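Local coordinates for amidohydrolase (Pseudomonas aeruginosa, PDB 2I5G), which probably acts as a metal-dependent dipeptidase of the membrane dipeptidase (M19) family, hydrolysing dipeptides, and forms an assembly of two subunits, at residues Ser158-Ser162 with Lys163-Glu167; Asn192-Asp195 with Glu196-Lys199; Gln252-Gly255 with His256-Glu260; Thr263-Gly267 with Tyr268-Leu272. The protein carries 2 engineered substitutions. One frame throughout, in Å; residues are numbered along the deposited sequence.

Contact 1: residues Ser158-Ser162 with Lys163-Glu167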
loop_
_atom_site.group_PDB
_atom_site.type_symbol
_atom_site.label_atom_id
_atom_site.label_comp_id
_atom_site.label_asym_id
_atom_site.label_seq_id
_atom_site.Cartn_x
_atom_site.Cartn_y
_atom_site.Cartn_z
ATOM N N SER A 158 11.713 9.251 9.988
ATOM C CA SER A 158 11.552 9.024 11.426
ATOM C C SER A 158 10.717 7.788 11.784
ATOM O O SER A 158 11.098 7.010 12.657
ATOM C CB SER A 158 10.935 10.260 12.098
ATOM O OG SER A 158 11.828 11.359 12.065
ATOM N N HIS A 159 9.586 7.612 11.106
ATOM C CA HIS A 159 8.684 6.492 11.378
ATOM C C HIS A 159 8.856 5.302 10.423
ATOM O O HIS A 159 8.121 4.316 10.512
ATOM C CB HIS A 159 7.227 6.987 11.343
ATOM C CG HIS A 159 6.888 7.969 12.429
ATOM N ND1 HIS A 159 6.371 7.583 13.648
ATOM C CD2 HIS A 159 6.997 9.320 12.480
ATOM C CE1 HIS A 159 6.172 8.652 14.400
ATOM N NE2 HIS A 159 6.544 9.718 13.714
ATOM N N VAL A 160 9.828 5.388 9.516
ATOM C CA VAL A 160 10.070 4.299 8.573
ATOM C C VAL A 160 10.997 3.237 9.182
ATOM O O VAL A 160 11.896 3.553 9.963
ATOM C CB VAL A 160 10.691 4.823 7.255
ATOM C CG1 VAL A 160 10.871 3.672 6.271
ATOM C CG2 VAL A 160 9.801 5.897 6.648
ATOM N N GLY A 161 10.757 1.977 8.824
ATOM C CA GLY A 161 11.564 0.883 9.333
ATOM C C GLY A 161 12.989 0.967 8.825
ATOM O O GLY A 161 13.283 1.757 7.927
ATOM N N SER A 162 13.866 0.134 9.379
ATOM C CA SER A 162 15.284 0.134 9.005
ATOM C C SER A 162 15.601 -0.323 7.578
ATOM O O SER A 162 16.397 0.310 6.896
ATOM C CB SER A 162 16.080 -0.708 10.000
ATOM O OG SER A 162 15.610 -2.041 10.005
ATOM N N LYS A 163 14.990 -1.420 7.135
ATOM C CA LYS A 163 15.221 -1.918 5.786
ATOM C C LYS A 163 14.872 -0.874 4.738
ATOM O O LYS A 163 15.695 -0.541 3.883
ATOM C CB LYS A 163 14.397 -3.184 5.514
ATOM C CG LYS A 163 15.114 -4.489 5.830
ATOM C CD LYS A 163 15.236 -4.739 7.330
ATOM C CE LYS A 163 13.922 -5.239 7.929
ATOM N NZ LYS A 163 13.518 -6.573 7.389
ATOM N N THR A 164 13.656 -0.350 4.784
ATOM C CA THR A 164 13.280 0.634 3.786
ATOM C C THR A 164 14.004 1.958 4.013
ATOM O O THR A 164 14.286 2.695 3.061
ATOM C CB THR A 164 11.732 0.832 3.717
ATOM O OG1 THR A 164 11.428 2.220 3.550
ATOM C CG2 THR A 164 11.057 0.296 4.952
ATOM N N SER A 165 14.334 2.255 5.264
ATOM C CA SER A 165 15.042 3.494 5.542
ATOM C C SER A 165 16.396 3.513 4.853
ATOM O O SER A 165 16.761 4.506 4.226
ATOM C CB SER A 165 15.235 3.693 7.046
ATOM O OG SER A 165 14.075 4.260 7.633
ATOM N N GLU A 166 17.141 2.415 4.951
ATOM C CA GLU A 166 18.459 2.359 4.335
ATOM C C GLU A 166 18.414 2.483 2.819
ATOM O O GLU A 166 19.259 3.147 2.224
ATOM C CB GLU A 166 19.186 1.071 4.709
ATOM C CG GLU A 166 20.605 1.037 4.156
ATOM C CD GLU A 166 21.344 -0.243 4.484
ATOM O OE1 GLU A 166 21.429 -0.589 5.687
ATOM O OE2 GLU A 166 21.845 -0.896 3.540
ATOM N N GLU A 167 17.434 1.842 2.191
ATOM C CA GLU A 167 17.307 1.901 0.738
ATOM C C GLU A 167 17.034 3.331 0.295
ATOM O O GLU A 167 17.580 3.796 -0.704
ATOM C CB GLU A 167 16.189 0.968 0.268
ATOM C CG GLU A 167 16.550 -0.505 0.391
ATOM C CD GLU A 167 15.371 -1.436 0.173
ATOM O OE1 GLU A 167 14.717 -1.346 -0.883
ATOM O OE2 GLU A 167 15.097 -2.269 1.059
#
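Ser162 and Glu166 meet through a flat peptide group: the amide N of Glu166 approaches the Ser162 carbonyl tilted 26° from its plane, and the hydrogen bond from Glu166 N to Ser162 O measures 3.0 Å with an N-H...O angle of 163°. The peptide carbonyl of Gly161 takes two donors of one residue, Ser165 N at 2.9 Å and Ser165 OG at 2.6 Å; the position of Gly161 O is doubtful in the model, so both values are approximate. With its hydroxyl beside the backbone N, Ser165 aims OG at the acceptor that its own amide uses. These bonds start helix 162-171, with Gly161 in the N-cap position, in a beta-alpha connection of the TIM-barrel family that follows strand 154-156. A glycine cap brings no side-chain acceptor, and Asp134 OD1 from a loop receives Thr164 N instead, while Asp134 O takes Lys163 NZ. Val160, just before the cap, turns its CB toward the helix. Its CG1 lies anti to the backbone N (chi1 -177°), which lays that methyl across the Thr164 side chain at about a right angle, CG1 to Thr164 CG2 3.6 Å. The Val160 side chain also touches Met118 in a loop. Three residues after Thr164, Glu167 OE1 makes a salt bridge with Arg133 NH1 of the second subunit.

Contact 2: residues Asn192-Asp195 with Glu196-Lys199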
loop_
_atom_site.group_PDB
_atom_site.type_symbol
_atom_site.label_atom_id
_atom_site.label_comp_id
_atom_site.label_asym_id
_atom_site.label_seq_id
_atom_site.Cartn_x
_atom_site.Cartn_y
_atom_site.Cartn_z
ATOM N N ASN A 192 13.246 4.366 18.010
ATOM C CA ASN A 192 14.560 4.964 18.212
ATOM C C ASN A 192 15.550 4.397 17.197
ATOM O O ASN A 192 15.342 3.307 16.662
ATOM C CB ASN A 192 15.064 4.695 19.627
ATOM C CG ASN A 192 14.382 5.559 20.652
ATOM O OD1 ASN A 192 13.803 6.586 20.316
ATOM N ND2 ASN A 192 14.461 5.162 21.911
ATOM N N LYS A 193 16.625 5.133 16.935
ATOM C CA LYS A 193 17.626 4.689 15.975
ATOM C C LYS A 193 18.947 4.254 16.620
ATOM O O LYS A 193 19.409 4.853 17.590
ATOM C CB LYS A 193 17.891 5.801 14.961
ATOM C CG LYS A 193 16.632 6.441 14.385
ATOM C CD LYS A 193 15.758 5.442 13.635
ATOM C CE LYS A 193 14.567 6.139 12.977
ATOM N NZ LYS A 193 13.575 5.178 12.421
ATOM N N SER A 194 19.552 3.211 16.059
ATOM C CA SER A 194 20.821 2.669 16.548
ATOM C C SER A 194 21.972 3.591 16.185
ATOM O O SER A 194 21.838 4.432 15.299
ATOM C CB SER A 194 21.083 1.303 15.919
ATOM O OG SER A 194 21.374 1.455 14.540
ATOM N N ASP A 195 23.106 3.425 16.863
ATOM C CA ASP A 195 24.280 4.247 16.587
ATOM C C ASP A 195 24.702 4.030 15.137
ATOM O O ASP A 195 25.017 4.982 14.413
ATOM C CB ASP A 195 25.437 3.880 17.523
ATOM C CG ASP A 195 25.094 4.091 18.991
ATOM O OD1 ASP A 195 24.495 5.133 19.329
ATOM O OD2 ASP A 195 25.436 3.218 19.815
ATOM N N GLU A 196 24.702 2.769 14.717
ATOM C CA GLU A 196 25.075 2.431 13.350
ATOM C C GLU A 196 24.182 3.179 12.370
ATOM O O GLU A 196 24.652 3.684 11.349
ATOM C CB GLU A 196 24.969 0.915 13.126
ATOM C CG GLU A 196 23.789 0.247 13.838
ATOM C CD GLU A 196 24.104 -0.185 15.272
ATOM O OE1 GLU A 196 24.754 -1.235 15.454
ATOM O OE2 GLU A 196 23.707 0.524 16.218
ATOM N N GLU A 197 22.894 3.265 12.694
ATOM C CA GLU A 197 21.934 3.954 11.837
ATOM C C GLU A 197 22.197 5.450 11.767
ATOM O O GLU A 197 22.188 6.047 10.687
ATOM C CB GLU A 197 20.516 3.728 12.344
ATOM C CG GLU A 197 19.973 2.355 12.070
ATOM C CD GLU A 197 18.529 2.219 12.506
ATOM O OE1 GLU A 197 18.279 2.118 13.726
ATOM O OE2 GLU A 197 17.643 2.227 11.621
ATOM N N LEU A 198 22.412 6.056 12.930
ATOM C CA LEU A 198 22.674 7.480 13.008
ATOM C C LEU A 198 23.959 7.836 12.277
ATOM O O LEU A 198 24.067 8.902 11.679
ATOM C CB LEU A 198 22.781 7.905 14.467
ATOM C CG LEU A 198 21.517 7.758 15.313
ATOM C CD1 LEU A 198 21.872 8.040 16.753
ATOM C CD2 LEU A 198 20.422 8.719 14.827
ATOM N N LYS A 199 24.938 6.942 12.327
ATOM C CA LYS A 199 26.216 7.194 11.676
ATOM C C LYS A 199 26.083 7.022 10.177
ATOM O O LYS A 199 26.713 7.747 9.400
ATOM C CB LYS A 199 27.286 6.245 12.226
ATOM C CG LYS A 199 28.621 6.319 11.496
ATOM C CD LYS A 199 29.691 5.466 12.182
ATOM C CE LYS A 199 30.790 5.041 11.210
ATOM N NZ LYS A 199 31.475 6.187 10.559
HETATM O O HOH W 1 15.628 1.212 14.427
#
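A capping box between Ser194 and Glu197 closes the start of helix 195-203, with Ser194 at the N-cap. Two reciprocal bonds define it. The backbone Ser194 N donates to Glu197 OE1 at 2.9 Å, almost straight at 175°, meeting the carboxylate oxygen on its anti side and 24° out of the carboxylate plane. In return Glu197 N donates to Ser194 OG at 3.0 Å, although the placement of that hydroxyl is less certain. Glu197 reaches back because CG stands beside the backbone N (chi1 -74°) and the chain runs extended beyond CG. Behind the box the regular helix bonds begin, Leu198 N to Ser194 O and Lys199 N to Asp195 O, both 2.9 Å. Lys193 CB rests against Leu198 CD2 at 3.9 Å, an aliphatic contact between the positions that a hydrophobic staple would join. The lysine chain crosses Glu197 at about a right angle, and its ammonium group goes on to Ser158 O; Lys193 NZ stays 5.1 Å from Glu197 OE2, so any attraction between the charges would act without contact. Asp195 OD1 is hydrogen-bonded to Tyr234 OH, tying the first helical turn to helix 225-239. Glu197 OE1 has a further donor besides Ser194 N: a water that gives one hydrogen to this oxygen and another to Asn192 O, 3.1 Å from the water.

Contact 3: residues Gln252-Gly255 with His256-Glu260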
loop_
_atom_site.group_PDB
_atom_site.type_symbol
_atom_site.label_atom_id
_atom_site.label_comp_id
_atom_site.label_asym_id
_atom_site.label_seq_id
_atom_site.Cartn_x
_atom_site.Cartn_y
_atom_site.Cartn_z
ATOM N N GLN A 252 0.899 19.680 21.324
ATOM C CA GLN A 252 0.143 20.685 22.059
ATOM C C GLN A 252 -1.322 20.892 21.667
ATOM O O GLN A 252 -1.643 21.244 20.528
ATOM C CB GLN A 252 0.882 22.016 21.988
ATOM C CG GLN A 252 0.472 22.988 23.059
ATOM C CD GLN A 252 1.337 24.223 23.077
ATOM O OE1 GLN A 252 2.556 24.138 23.218
ATOM N NE2 GLN A 252 0.709 25.384 22.936
ATOM N N GLY A 253 -2.208 20.674 22.637
ATOM C CA GLY A 253 -3.631 20.855 22.414
ATOM C C GLY A 253 -4.437 19.609 22.092
ATOM O O GLY A 253 -5.662 19.615 22.192
ATOM N N HIS A 254 -3.765 18.534 21.704
ATOM C CA HIS A 254 -4.477 17.314 21.362
ATOM C C HIS A 254 -4.899 16.492 22.561
ATOM O O HIS A 254 -4.327 16.616 23.644
ATOM C CB HIS A 254 -3.638 16.467 20.409
ATOM C CG HIS A 254 -3.705 16.929 18.989
ATOM N ND1 HIS A 254 -4.894 17.014 18.296
ATOM C CD2 HIS A 254 -2.737 17.324 18.130
ATOM C CE1 HIS A 254 -4.653 17.440 17.069
ATOM N NE2 HIS A 254 -3.353 17.636 16.943
ATOM N N GLY A 255 -5.906 15.647 22.353
ATOM C CA GLY A 255 -6.406 14.815 23.431
ATOM C C GLY A 255 -6.360 13.317 23.205
ATOM O O GLY A 255 -5.556 12.808 22.418
ATOM N N HIS A 256 -7.253 12.622 23.906
ATOM C CA HIS A 256 -7.378 11.165 23.872
ATOM C C HIS A 256 -7.645 10.562 22.494
ATOM O O HIS A 256 -6.950 9.644 22.066
ATOM C CB HIS A 256 -8.495 10.735 24.833
ATOM C CG HIS A 256 -8.525 9.265 25.108
ATOM N ND1 HIS A 256 -7.522 8.617 25.798
ATOM C CD2 HIS A 256 -9.426 8.312 24.770
ATOM C CE1 HIS A 256 -7.804 7.328 25.871
ATOM N NE2 HIS A 256 -8.954 7.118 25.255
ATOM N N ASP A 257 -8.667 11.066 21.813
ATOM C CA ASP A 257 -9.025 10.571 20.491
ATOM C C ASP A 257 -7.832 10.638 19.537
ATOM O O ASP A 257 -7.607 9.715 18.749
ATOM C CB ASP A 257 -10.194 11.394 19.926
ATOM C CG ASP A 257 -11.499 11.170 20.688
ATOM O OD1 ASP A 257 -11.448 10.891 21.903
ATOM O OD2 ASP A 257 -12.581 11.287 20.074
ATOM N N PHE A 258 -7.073 11.731 19.621
ATOM C CA PHE A 258 -5.905 11.956 18.770
ATOM C C PHE A 258 -4.806 10.918 18.957
ATOM O O PHE A 258 -4.204 10.467 17.984
ATOM C CB PHE A 258 -5.329 13.345 19.038
ATOM C CG PHE A 258 -4.063 13.649 18.272
ATOM C CD1 PHE A 258 -4.112 13.993 16.929
ATOM C CD2 PHE A 258 -2.822 13.623 18.911
ATOM C CE1 PHE A 258 -2.938 14.314 16.231
ATOM C CE2 PHE A 258 -1.647 13.941 18.223
ATOM C CZ PHE A 258 -1.707 14.287 16.883
ATOM N N PHE A 259 -4.529 10.552 20.205
ATOM C CA PHE A 259 -3.492 9.566 20.475
ATOM C C PHE A 259 -3.910 8.160 20.086
ATOM O O PHE A 259 -3.103 7.397 19.550
ATOM C CB PHE A 259 -3.064 9.635 21.944
ATOM C CG PHE A 259 -2.200 10.824 22.243
ATOM C CD1 PHE A 259 -0.922 10.912 21.707
ATOM C CD2 PHE A 259 -2.697 11.899 22.972
ATOM C CE1 PHE A 259 -0.149 12.065 21.883
ATOM C CE2 PHE A 259 -1.939 13.051 23.155
ATOM C CZ PHE A 259 -0.660 13.137 22.608
ATOM N N GLU A 260 -5.169 7.819 20.333
ATOM C CA GLU A 260 -5.669 6.497 19.965
ATOM C C GLU A 260 -5.592 6.354 18.448
ATOM O O GLU A 260 -5.334 5.273 17.920
ATOM C CB GLU A 260 -7.115 6.325 20.441
ATOM C CG GLU A 260 -7.242 6.231 21.952
ATOM C CD GLU A 260 -6.503 5.027 22.515
ATOM O OE1 GLU A 260 -6.955 3.885 22.277
ATOM O OE2 GLU A 260 -5.466 5.223 23.185
#
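The chain comes extended through His254 and enters the helix after Gly255, the N-cap residue, whose O accepts a weak bond from Phe259 N at 3.3 Å with an N-H...O angle of 151°. Beyond this weak bond the side-chain contact is mainly aromatic. His254 and Phe258, four residues apart, lay their rings face to face. The centroids are 3.5 Å apart and the planes differ by 3°, so the overlap is nearly complete and the rings are not turned edge-on. The match can be followed atom by atom: His254 CG lies 3.4 Å from Phe258 CG, and at the far end of the imidazole His254 NE2 is 3.4 Å from Phe258 CE1. His254 CB extends the overlap, lying over the Phe258 face at CD2. For the benzyl group this position follows from chi1 of 176°, with CG anti to the backbone N, which swings the ring back over the residue before the cap. The imidazole keeps a polar partner, since His254 ND1 has a weak hydrogen bond with Lys20 NZ. Phe259 also reaches the cap residue: its CD2 stands 3.1 Å from Gly255 O, oblique to the ring, and its side chain also touches Thr251 and Ile278 in loops. Phe258 CD2 sits over the centre of one Phe259 ring face, adding a third aromatic group to the cluster. The stacked pair spans the N-cap of helix 256-263, in the loop after strand 244-246, a beta-alpha connection consistent with the TIM-barrel fold of the family.

Contact 4: residues Thr263-Gly267 with Tyr268-Leu272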
loop_
_atom_site.group_PDB
_atom_site.type_symbol
_atom_site.label_atom_id
_atom_site.label_comp_id
_atom_site.label_asym_id
_atom_site.label_seq_id
_atom_site.Cartn_x
_atom_site.Cartn_y
_atom_site.Cartn_z
ATOM N N THR A 263 -2.134 5.570 17.470
ATOM C CA THR A 263 -1.680 4.241 17.871
ATOM C C THR A 263 -2.340 3.006 17.252
ATOM O O THR A 263 -1.892 1.877 17.492
ATOM C CB THR A 263 -1.720 4.105 19.395
ATOM O OG1 THR A 263 -3.007 4.509 19.878
ATOM C CG2 THR A 263 -0.642 4.976 20.025
ATOM N N HIS A 264 -3.394 3.201 16.467
ATOM C CA HIS A 264 -4.046 2.071 15.813
ATOM C C HIS A 264 -3.764 2.166 14.317
ATOM O O HIS A 264 -3.826 3.252 13.743
ATOM C CB HIS A 264 -5.557 2.087 16.063
ATOM C CG HIS A 264 -5.946 1.777 17.476
ATOM N ND1 HIS A 264 -5.766 2.667 18.514
ATOM C CD2 HIS A 264 -6.495 0.667 18.025
ATOM C CE1 HIS A 264 -6.187 2.119 19.641
ATOM N NE2 HIS A 264 -6.634 0.906 19.371
ATOM N N ASP A 265 -3.440 1.040 13.687
ATOM C CA ASP A 265 -3.146 1.040 12.253
ATOM C C ASP A 265 -4.278 1.701 11.457
ATOM O O ASP A 265 -5.455 1.414 11.684
ATOM C CB ASP A 265 -2.926 -0.395 11.755
ATOM C CG ASP A 265 -2.437 -0.450 10.309
ATOM O OD1 ASP A 265 -1.393 0.166 10.020
ATOM O OD2 ASP A 265 -3.092 -1.109 9.467
ATOM N N LYS A 266 -3.911 2.585 10.530
ATOM C CA LYS A 266 -4.886 3.292 9.702
ATOM C C LYS A 266 -5.686 4.279 10.541
ATOM O O LYS A 266 -6.631 4.902 10.056
ATOM C CB LYS A 266 -5.848 2.302 9.033
ATOM C CG LYS A 266 -5.416 1.796 7.665
ATOM C CD LYS A 266 -4.091 1.090 7.716
ATOM C CE LYS A 266 -3.690 0.603 6.348
ATOM N NZ LYS A 266 -2.505 -0.279 6.463
ATOM N N GLY A 267 -5.302 4.414 11.805
ATOM C CA GLY A 267 -6.000 5.319 12.693
ATOM C C GLY A 267 -7.228 4.704 13.337
ATOM O O GLY A 267 -7.917 5.381 14.103
ATOM N N TYR A 268 -7.502 3.430 13.053
ATOM C CA TYR A 268 -8.681 2.775 13.620
ATOM C C TYR A 268 -8.564 1.260 13.791
ATOM O O TYR A 268 -9.318 0.669 14.555
ATOM C CB TYR A 268 -9.909 3.065 12.744
ATOM C CG TYR A 268 -9.990 2.185 11.514
ATOM C CD1 TYR A 268 -10.461 0.874 11.603
ATOM C CD2 TYR A 268 -9.520 2.634 10.279
ATOM C CE1 TYR A 268 -10.454 0.028 10.496
ATOM C CE2 TYR A 268 -9.508 1.796 9.162
ATOM C CZ TYR A 268 -9.976 0.494 9.279
ATOM O OH TYR A 268 -9.967 -0.345 8.183
ATOM N N ALA A 269 -7.646 0.627 13.069
ATOM C CA ALA A 269 -7.493 -0.827 13.141
ATOM C C ALA A 269 -6.796 -1.326 14.398
ATOM O O ALA A 269 -6.878 -0.708 15.449
ATOM C CB ALA A 269 -6.760 -1.332 11.906
ATOM N N ARG A 270 -6.109 -2.455 14.281
ATOM C CA ARG A 270 -5.413 -3.055 15.412
ATOM C C ARG A 270 -4.472 -2.102 16.152
ATOM O O ARG A 270 -3.946 -1.149 15.587
ATOM C CB ARG A 270 -4.631 -4.281 14.942
ATOM C CG ARG A 270 -3.528 -3.938 13.981
ATOM C CD ARG A 270 -2.888 -5.168 13.363
ATOM N NE ARG A 270 -1.800 -4.766 12.481
ATOM C CZ ARG A 270 -1.968 -4.015 11.401
ATOM N NH1 ARG A 270 -3.184 -3.601 11.070
ATOM N NH2 ARG A 270 -0.916 -3.646 10.676
ATOM N N ARG A 271 -4.264 -2.375 17.431
ATOM C CA ARG A 271 -3.389 -1.555 18.246
ATOM C C ARG A 271 -1.934 -1.844 17.893
ATOM O O ARG A 271 -1.479 -2.982 18.002
ATOM C CB ARG A 271 -3.639 -1.846 19.729
ATOM C CG ARG A 271 -2.789 -1.025 20.679
ATOM C CD ARG A 271 -3.613 -0.548 21.855
ATOM N NE ARG A 271 -3.232 0.812 22.220
ATOM C CZ ARG A 271 -4.065 1.711 22.735
ATOM N NH1 ARG A 271 -5.334 1.392 22.948
ATOM N NH2 ARG A 271 -3.626 2.933 23.026
ATOM N N LEU A 272 -1.215 -0.810 17.466
ATOM C CA LEU A 272 0.191 -0.949 17.102
ATOM C C LEU A 272 1.095 -0.745 18.312
ATOM O O LEU A 272 2.176 -1.317 18.397
ATOM C CB LEU A 272 0.563 0.077 16.029
ATOM C CG LEU A 272 -0.191 -0.037 14.706
ATOM C CD1 LEU A 272 0.176 1.109 13.780
ATOM C CD2 LEU A 272 0.134 -1.381 14.081
#
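A tight antiparallel loop between helix 256-263 and helix 291-299 is pinned where His264 faces Arg271, their CA atoms 4.4 Å apart. Hydrogen bonds flank this pair rather than join it: Leu272 N to Thr263 O is 2.8 Å and Asp265 N to Arg270 O is 2.9 Å, which makes His264 and Arg271 a non-hydrogen-bonded pair. Nearer the tip, Asp265 O receives two amides, Ala269 N at 2.7 Å and, from above the carbonyl plane, the longer bond from Tyr268 N. These bonds give a hairpin-like turn, here a single bridge without a regular strand on either side. A chi1 of -173° sets the Asp265 carboxylate alongside Arg270, pointing the same way. Arg270 NH1 meets Asp265 OD2 at 3.0 Å from above the carboxylate plane, and the carboxylate and guanidinium planes stand 61° apart. Lys266 NZ takes the syn side of the same oxygen at 3.2 Å, so OD2 is gripped by two positive groups in a salt-bridge network that probably favours the charged carboxylate. Across the pinned pair, His264 CE1 lies 3.5 Å from Arg271 NH1, over one face of the guanidinium toward its rim, while Ala269 O sits at the imidazole edge, in its plane, next to CD2. Arg271 NE is hydrogen-bonded to Thr273 O, Asp265 OD1 to Thr122 OG1 and His264 ND1 to Glu260 O. Arg270 NH1 forms a salt bridge with Glu143 of the second subunit, Tyr268 OH bonds to Asp100 O and Ile102 N of that subunit, and Lys266 makes a cation-pi contact with its Phe140.

In the fold
Contacts 1, 2 and 3 each start a helix at the end of a loop, but by different means: a glycine cap aided by an aspartate from a remote part of the sequence, a serine-glutamate box, and a glycine cap beside stacked rings. Contact 4 is a loop with no helix start, and combines backbone hydrogen bonds with a salt-bridge network. Contacts 1, 2 and 4 are partly buried, whereas contact 3 lies at the surface. Contacts 1 and 2 are neighbours, centres 11 Å apart, joined by Lys193 NZ to Ser158 O at 3.1 Å. Contacts 3 and 4 touch through the salt bridge Glu260 OE2 to Arg271 NH2, 2.9 Å. Contacts 1 and 4 also reach the second subunit.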